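Succinate dehydrogenase (Membrane anchor subunit) (Mycolicibacterium smegmatis, PDB 7D6V) probably serves as the membrane-anchor subunit of succinate dehydrogenase, carrying a membrane-embedded iron-sulfur cluster on the electron path from succinate to quinone. Local coordinates at residues A44-I47 with Y48-R52; Y257-L260 with V261-T265. All blocks are in the same frame, centred on the assembly; numbering follows the deposited sequence.

Contact 1 (44-52) comes first along the chain, on helix 33-55, and contact 2 (257-265) comes near the other end, in the last turns of helix 240-264. Each is a local set of chiefly i to i+4 contacts within its own helix, and their centres lie about 17 Å apart on the same side of the chain's centre. The two helices meet between them: Arg52 NH1 packs at 3.4 Å from Met259 SD. Early and late parts of the sequence are thus brought together in the membrane anchor. At contact 1 helix 33-55 borders a bound phosphatidylethanolamine; contact 2 lies at the far end of a helix that begins at His240, a residue of the iron-sulfur cluster site.

Contact 1: residues A44-I47 with Y48-R52; sequences AFVI and YATIR. With PEV ((1S)-2-{[(2-aminoethoxy)(hydroxy)phosphoryl]oxy}-1-[(palmitoyloxy)methyl]ethyl stearate), chain I.
Ala44 passes its carbonyl O to Tyr48 N at 3.0 Å, a nearly straight bond (171° at the hydrogen) and one of four i to i+4 helix bonds that join 44-47 to 48-52. Phe45 O next takes Ala49 N at 2.9 Å, and here the side chains meet as well. The Phe45 ring is swung out with CG anti to the backbone N (chi1 176°), beside the carbonyl carbon, which carries it along the helix toward the next turn; Ala49 CB then sits over one face near the rim, 4.3 Å from CZ. The ring also meets the lipid: its CD2-CE2 side approaches the end of a phosphatidylethanolamine acyl chain, with CE2 3.6 Å from C48, and the contact is wholly apolar.

Val46 O accepts Thr50 N at 2.9 Å. Thr50 OG1, placed beside its own backbone N by a chi1 of -42°, turns back to the same carbonyl, as threonines in helices often do, although the modelled length is too short to be trusted. Ile47 O takes Ile51 N at 3.0 Å, and the two isoleucines lie alongside each other, pointing the same way, CG2 of Ile47 3.8 Å from CD1 of Ile51. This is an ordinary alpha-helical ladder, with Phe45 meeting lipid as expected of a membrane-anchor helix.

Around this stretch of helix 33-55, Phe45 leans on Leu248 and Val252 of helix 240-264, and Arg52 forms a salt bridge with Asp255 of that helix. Phe70, from the loop beyond the short strands 60-61 and 66-67, packs on both Phe45 and Ala49.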
ATOM      1  N   ALA C  44      33.186 -27.331   2.570  1.00 16.11           N
ATOM      2  CA  ALA C  44      33.880 -27.794   3.765  1.00 16.11           C
ATOM      3  C   ALA C  44      33.095 -28.898   4.455  1.00 16.11           C
ATOM      4  O   ALA C  44      33.657 -29.943   4.817  1.00 16.11           O
ATOM      5  CB  ALA C  44      34.120 -26.625   4.718  1.00 16.11           C
ATOM      6  N   PHE C  45      31.784 -28.695   4.631  1.00 15.95           N
ATOM      7  CA  PHE C  45      30.996 -29.728   5.294  1.00 15.95           C
ATOM      8  C   PHE C  45      30.988 -31.020   4.491  1.00 15.95           C
ATOM      9  O   PHE C  45      31.123 -32.106   5.061  1.00 15.95           O
ATOM     10  CB  PHE C  45      29.563 -29.270   5.544  1.00 15.95           C
ATOM     11  CG  PHE C  45      28.703 -30.345   6.141  1.00 15.95           C
ATOM     12  CD1 PHE C  45      28.790 -30.647   7.486  1.00 15.95           C
ATOM     13  CD2 PHE C  45      27.846 -31.087   5.349  1.00 15.95           C
ATOM     14  CE1 PHE C  45      28.020 -31.649   8.035  1.00 15.95           C
ATOM     15  CE2 PHE C  45      27.076 -32.091   5.892  1.00 15.95           C
ATOM     16  CZ  PHE C  45      27.161 -32.371   7.236  1.00 15.95           C
ATOM     17  N   VAL C  46      30.823 -30.930   3.170  1.00 16.46           N
ATOM     18  CA  VAL C  46      30.750 -32.140   2.357  1.00 16.46           C
ATOM     19  C   VAL C  46      32.069 -32.900   2.410  1.00 16.46           C
ATOM     20  O   VAL C  46      32.087 -34.126   2.566  1.00 16.46           O
ATOM     21  CB  VAL C  46      30.348 -31.794   0.912  1.00 16.46           C
ATOM     22  CG1 VAL C  46      30.520 -33.000   0.011  1.00 16.46           C
ATOM     23  CG2 VAL C  46      28.912 -31.317   0.871  1.00 16.46           C
ATOM     24  N   ILE C  47      33.190 -32.185   2.302  1.00 16.58           N
ATOM     25  CA  ILE C  47      34.496 -32.840   2.339  1.00 16.58           C
ATOM     26  C   ILE C  47      34.700 -33.545   3.672  1.00 16.58           C
ATOM     27  O   ILE C  47      35.056 -34.734   3.722  1.00 16.58           O
ATOM     28  CB  ILE C  47      35.612 -31.817   2.064  1.00 16.58           C
ATOM     29  CG1 ILE C  47      35.596 -31.390   0.598  1.00 16.58           C
ATOM     30  CG2 ILE C  47      36.966 -32.387   2.436  1.00 16.58           C
ATOM     31  CD1 ILE C  47      36.330 -30.097   0.332  1.00 16.58           C
ATOM     32  N   TYR C  48      34.468 -32.827   4.777  1.00 16.08           N
ATOM     33  CA  TYR C  48      34.684 -33.425   6.090  1.00 16.08           C
ATOM     34  C   TYR C  48      33.769 -34.623   6.300  1.00 16.08           C
ATOM     35  O   TYR C  48      34.206 -35.673   6.783  1.00 16.08           O
ATOM     36  CB  TYR C  48      34.469 -32.385   7.190  1.00 16.08           C
ATOM     37  CG  TYR C  48      34.674 -32.932   8.584  1.00 16.08           C
ATOM     38  CD1 TYR C  48      35.938 -32.983   9.149  1.00 16.08           C
ATOM     39  CD2 TYR C  48      33.606 -33.406   9.333  1.00 16.08           C
ATOM     40  CE1 TYR C  48      36.130 -33.487  10.418  1.00 16.08           C
ATOM     41  CE2 TYR C  48      33.791 -33.910  10.600  1.00 16.08           C
ATOM     42  CZ  TYR C  48      35.053 -33.947  11.137  1.00 16.08           C
ATOM     43  OH  TYR C  48      35.239 -34.450  12.401  1.00 16.08           O
ATOM     44  N   ALA C  49      32.492 -34.481   5.938  1.00 16.43           N
ATOM     45  CA  ALA C  49      31.535 -35.553   6.164  1.00 16.43           C
ATOM     46  C   ALA C  49      31.891 -36.789   5.358  1.00 16.43           C
ATOM     47  O   ALA C  49      31.837 -37.906   5.877  1.00 16.43           O
ATOM     48  CB  ALA C  49      30.124 -35.075   5.825  1.00 16.43           C
ATOM     49  N   THR C  50      32.271 -36.613   4.090  1.00 17.12           N
ATOM     50  CA  THR C  50      32.635 -37.760   3.268  1.00 17.12           C
ATOM     51  C   THR C  50      33.857 -38.472   3.831  1.00 17.12           C
ATOM     52  O   THR C  50      33.855 -39.701   3.996  1.00 17.12           O
ATOM     53  CB  THR C  50      32.893 -37.309   1.833  1.00 17.12           C
ATOM     54  OG1 THR C  50      31.899 -36.353   1.451  1.00 17.12           O
ATOM     55  CG2 THR C  50      32.844 -38.494   0.888  1.00 17.12           C
ATOM     56  N   ILE C  51      34.910 -37.713   4.148  1.00 17.35           N
ATOM     57  CA  ILE C  51      36.132 -38.333   4.651  1.00 17.35           C
ATOM     58  C   ILE C  51      35.853 -39.082   5.949  1.00 17.35           C
ATOM     59  O   ILE C  51      36.259 -40.239   6.120  1.00 17.35           O
ATOM     60  CB  ILE C  51      37.238 -37.279   4.835  1.00 17.35           C
ATOM     61  CG1 ILE C  51      37.624 -36.671   3.488  1.00 17.35           C
ATOM     62  CG2 ILE C  51      38.451 -37.897   5.500  1.00 17.35           C
ATOM     63  CD1 ILE C  51      38.648 -35.561   3.595  1.00 17.35           C
ATOM     64  N   ARG C  52      35.133 -38.447   6.876  1.00 16.93           N
ATOM     65  CA  ARG C  52      34.908 -39.073   8.172  1.00 16.93           C
ATOM     66  C   ARG C  52      33.955 -40.255   8.075  1.00 16.93           C
ATOM     67  O   ARG C  52      34.121 -41.239   8.803  1.00 16.93           O
ATOM     68  CB  ARG C  52      34.386 -38.044   9.169  1.00 16.93           C
ATOM     69  CG  ARG C  52      35.485 -37.381   9.967  1.00 16.93           C
ATOM     70  CD  ARG C  52      36.281 -38.411  10.740  1.00 16.93           C
ATOM     71  NE  ARG C  52      35.531 -38.924  11.880  1.00 16.93           N
ATOM     72  CZ  ARG C  52      35.860 -40.011  12.565  1.00 16.93           C
ATOM     73  NH1 ARG C  52      36.932 -40.711  12.227  1.00 16.93           N
ATOM     74  NH2 ARG C  52      35.115 -40.399  13.587  1.00 16.93           N
TER
HETATM   75  C48 PEV I 302      24.490 -30.204   4.342  1.00 18.60           C
HETATM   76  C47 PEV I 302      24.704 -31.269   3.273  1.00 18.60           C
HETATM   77  C46 PEV I 302      23.887 -30.953   2.027  1.00 18.60           C
HETATM   78  C45 PEV I 302      24.585 -29.895   1.182  1.00 18.60           C
HETATM   79  C44 PEV I 302      24.331 -30.105  -0.305  1.00 18.60           C
HETATM   80  C43 PEV I 302      24.666 -28.860  -1.115  1.00 18.60           C
HETATM   81  C42 PEV I 302      25.306 -29.235  -2.443  1.00 18.60           C
HETATM   82  C41 PEV I 302      24.312 -29.100  -3.585  1.00 18.60           C
HETATM   83  C40 PEV I 302      25.016 -28.926  -4.921  1.00 18.60           C
HETATM   84  C39 PEV I 302      24.369 -29.793  -5.986  1.00 18.60           C
HETATM   85  C38 PEV I 302      23.091 -29.137  -6.488  1.00 18.60           C
HETATM   86  C37 PEV I 302      23.382 -28.188  -7.641  1.00 18.60           C
HETATM   87  C36 PEV I 302      22.462 -28.458  -8.818  1.00 18.60           C
HETATM   88  C35 PEV I 302      21.283 -27.496  -8.822  1.00 18.60           C
HETATM   89  C34 PEV I 302      20.770 -27.288 -10.238  1.00 18.60           C
HETATM   90  C33 PEV I 302      20.554 -28.618 -10.940  1.00 18.60           C
HETATM   91  C32 PEV I 302      20.672 -28.453 -12.446  1.00 18.60           C
HETATM   92  C31 PEV I 302      19.308 -28.216 -13.072  1.00 18.60           C
HETATM   93  O31 PEV I 302      18.706 -27.230 -12.818  1.00 18.60           O
HETATM   94  O2  PEV I 302      18.775 -29.158 -13.949  1.00 18.60           O
HETATM   95  C2  PEV I 302      18.690 -28.687 -15.258  1.00 18.60           C
HETATM   96  C1  PEV I 302      17.260 -28.232 -15.513  1.00 18.60           C
HETATM   97  O3P PEV I 302      17.176 -26.868 -15.218  1.00 18.60           O
HETATM   98  P   PEV I 302      16.768 -25.822 -16.423  1.00 18.60           P
HETATM   99  O1P PEV I 302      17.980 -25.499 -17.260  1.00 18.60           O
HETATM  100  O2P PEV I 302      16.214 -24.558 -15.818  1.00 18.60           O
HETATM  101  O4P PEV I 302      15.637 -26.537 -17.381  1.00 18.60           O
HETATM  102  C4  PEV I 302      16.046 -27.096 -18.595  1.00 18.60           C
HETATM  103  C5  PEV I 302      15.237 -28.370 -18.828  1.00 18.60           C
HETATM  104  N6  PEV I 302      15.933 -29.247 -19.751  1.00 18.60           N
HETATM  105  C3  PEV I 302      19.077 -29.807 -16.219  1.00 18.60           C
HETATM  106  O3  PEV I 302      20.268 -30.369 -15.746  1.00 18.60           O
HETATM  107  C11 PEV I 302      20.135 -31.669 -15.247  1.00 18.60           C
HETATM  108  O11 PEV I 302      19.772 -32.544 -15.956  1.00 18.60           O
HETATM  109  C12 PEV I 302      20.444 -31.959 -13.782  1.00 18.60           C
HETATM  110  C13 PEV I 302      21.337 -33.186 -13.617  1.00 18.60           C
HETATM  111  C14 PEV I 302      22.052 -33.196 -12.269  1.00 18.60           C
HETATM  112  C15 PEV I 302      21.102 -32.924 -11.106  1.00 18.60           C
HETATM  113  C16 PEV I 302      21.101 -34.076 -10.107  1.00 18.60           C
HETATM  114  C17 PEV I 302      21.043 -33.630  -8.647  1.00 18.60           C
HETATM  115  C18 PEV I 302      20.935 -32.116  -8.470  1.00 18.60           C
HETATM  116  C19 PEV I 302      19.730 -31.695  -7.628  1.00 18.60           C
HETATM  117  C20 PEV I 302      18.789 -32.852  -7.297  1.00 18.60           C
HETATM  118  C21 PEV I 302      17.908 -32.541  -6.090  1.00 18.60           C
HETATM  119  C22 PEV I 302      17.350 -33.803  -5.439  1.00 18.60           C
HETATM  120  C23 PEV I 302      15.956 -34.179  -5.935  1.00 18.60           C
HETATM  121  C24 PEV I 302      15.813 -35.692  -6.052  1.00 18.60           C
HETATM  122  C25 PEV I 302      15.520 -36.347  -4.707  1.00 18.60           C
HETATM  123  C26 PEV I 302      16.581 -37.378  -4.333  1.00 18.60           C

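Contact 2: residues Y257-L260 with V261-T265; sequences YIML and VASGT
Met259 O is gripped twice by Ser263: by the backbone N at 2.9 Å, almost straight, and by OG at 3.1 Å. The two donors come to the carbonyl from opposite faces of its plane, the hydroxyl tilted further out of it than the amide. A chi1 of -64° sets OG beside the serine's own backbone N and so turns it back to the preceding turn.

One residue on, Leu260 O takes Gly264 N at 2.9 Å, but this bond, in the last turn of helix 240-264, is bent to 130° at the hydrogen. Past Gly264 the chain is extended, and the Thr265 side chain starts out toward the preceding turn, CB 3.6 Å from Leu260 O.

On another side of the helix, Tyr257 and Val261 make a CH-pi contact. CG2 of Val261 stands over one face of the tyrosine ring, 3.9 Å from its centroid and 26° off the normal, displaced toward the CE2 rim. The Tyr257 side chain also touches Ile191 of helix 188-204 and Ser267 just past the helix, while Ser263 touches Ala58.

The chemistry thus differs around the final turns of helix 240-264: the tyrosine side is packed by apolar contact, methyl against ring face, whereas the serine hydroxyl donates its hydrogen to a main-chain carbonyl, so its donor is satisfied within the helix.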
ATOM      1  N   TYR C 257      35.235 -34.072  18.185  1.00 16.06           N
ATOM      2  CA  TYR C 257      35.512 -34.394  19.579  1.00 16.06           C
ATOM      3  C   TYR C 257      35.511 -35.897  19.811  1.00 16.06           C
ATOM      4  O   TYR C 257      36.398 -36.433  20.490  1.00 16.06           O
ATOM      5  CB  TYR C 257      34.491 -33.713  20.494  1.00 16.06           C
ATOM      6  CG  TYR C 257      34.761 -33.958  21.959  1.00 16.06           C
ATOM      7  CD1 TYR C 257      35.623 -33.142  22.670  1.00 16.06           C
ATOM      8  CD2 TYR C 257      34.166 -35.016  22.627  1.00 16.06           C
ATOM      9  CE1 TYR C 257      35.879 -33.367  24.001  1.00 16.06           C
ATOM     10  CE2 TYR C 257      34.418 -35.246  23.957  1.00 16.06           C
ATOM     11  CZ  TYR C 257      35.274 -34.421  24.639  1.00 16.06           C
ATOM     12  OH  TYR C 257      35.524 -34.650  25.969  1.00 16.06           O
ATOM     13  N   ILE C 258      34.510 -36.600  19.271  1.00 16.32           N
ATOM     14  CA  ILE C 258      34.443 -38.040  19.495  1.00 16.32           C
ATOM     15  C   ILE C 258      35.650 -38.727  18.876  1.00 16.32           C
ATOM     16  O   ILE C 258      36.234 -39.637  19.469  1.00 16.32           O
ATOM     17  CB  ILE C 258      33.118 -38.615  18.963  1.00 16.32           C
ATOM     18  CG1 ILE C 258      31.954 -38.124  19.815  1.00 16.32           C
ATOM     19  CG2 ILE C 258      33.144 -40.129  18.994  1.00 16.32           C
ATOM     20  CD1 ILE C 258      30.628 -38.720  19.434  1.00 16.32           C
ATOM     21  N   MET C 259      36.051 -38.295  17.677  1.00 17.83           N
ATOM     22  CA  MET C 259      37.246 -38.841  17.045  1.00 17.83           C
ATOM     23  C   MET C 259      38.485 -38.604  17.895  1.00 17.83           C
ATOM     24  O   MET C 259      39.330 -39.496  18.036  1.00 17.83           O
ATOM     25  CB  MET C 259      37.432 -38.217  15.667  1.00 17.83           C
ATOM     26  CG  MET C 259      38.622 -38.752  14.903  1.00 17.83           C
ATOM     27  SD  MET C 259      38.764 -37.985  13.284  1.00 17.83           S
ATOM     28  CE  MET C 259      39.299 -36.344  13.748  1.00 17.83           C
ATOM     29  N   LEU C 260      38.622 -37.400  18.455  1.00 16.47           N
ATOM     30  CA  LEU C 260      39.776 -37.111  19.298  1.00 16.47           C
ATOM     31  C   LEU C 260      39.816 -38.031  20.508  1.00 16.47           C
ATOM     32  O   LEU C 260      40.879 -38.545  20.875  1.00 16.47           O
ATOM     33  CB  LEU C 260      39.746 -35.652  19.740  1.00 16.47           C
ATOM     34  CG  LEU C 260      40.198 -34.624  18.713  1.00 16.47           C
ATOM     35  CD1 LEU C 260      39.702 -33.257  19.111  1.00 16.47           C
ATOM     36  CD2 LEU C 260      41.702 -34.641  18.613  1.00 16.47           C
ATOM     37  N   VAL C 261      38.662 -38.260  21.132  1.00 17.12           N
ATOM     38  CA  VAL C 261      38.626 -39.114  22.316  1.00 17.12           C
ATOM     39  C   VAL C 261      38.897 -40.570  21.949  1.00 17.12           C
ATOM     40  O   VAL C 261      39.599 -41.281  22.677  1.00 17.12           O
ATOM     41  CB  VAL C 261      37.288 -38.950  23.056  1.00 17.12           C
ATOM     42  CG1 VAL C 261      37.249 -39.849  24.271  1.00 17.12           C
ATOM     43  CG2 VAL C 261      37.100 -37.508  23.468  1.00 17.12           C
ATOM     44  N   ALA C 262      38.356 -41.044  20.825  1.00 17.49           N
ATOM     45  CA  ALA C 262      38.584 -42.435  20.439  1.00 17.49           C
ATOM     46  C   ALA C 262      40.049 -42.663  20.091  1.00 17.49           C
ATOM     47  O   ALA C 262      40.653 -43.655  20.517  1.00 17.49           O
ATOM     48  CB  ALA C 262      37.689 -42.818  19.269  1.00 30.00           C
ATOM     49  N   SER C 263      40.641 -41.766  19.302  1.00 18.73           N
ATOM     50  CA  SER C 263      42.050 -41.902  18.959  1.00 18.73           C
ATOM     51  C   SER C 263      42.904 -41.831  20.217  1.00 18.73           C
ATOM     52  O   SER C 263      43.545 -42.815  20.599  1.00 18.73           O
ATOM     53  CB  SER C 263      42.466 -40.815  17.971  1.00 18.73           C
ATOM     54  OG  SER C 263      41.773 -40.956  16.745  1.00 18.73           O
ATOM     55  N   GLY C 264      42.916 -40.671  20.865  1.00 20.08           N
ATOM     56  CA  GLY C 264      43.406 -40.566  22.220  1.00 20.08           C
ATOM     57  C   GLY C 264      43.412 -39.126  22.685  1.00 20.08           C
ATOM     58  O   GLY C 264      44.008 -38.254  22.043  1.00 20.08           O
ATOM     59  N   THR C 265      42.761 -38.888  23.821  1.00 20.79           N
ATOM     60  CA  THR C 265      42.639 -37.625  24.539  1.00 20.79           C
ATOM     61  C   THR C 265      41.759 -37.930  25.745  1.00 20.79           C
ATOM     62  O   THR C 265      40.994 -38.898  25.729  1.00 20.79           O
ATOM     63  CB  THR C 265      42.043 -36.512  23.654  1.00 20.79           C
ATOM     64  OG1 THR C 265      42.930 -36.252  22.562  1.00 20.79           O
ATOM     65  CG2 THR C 265      41.852 -35.214  24.412  1.00 20.79           C
TER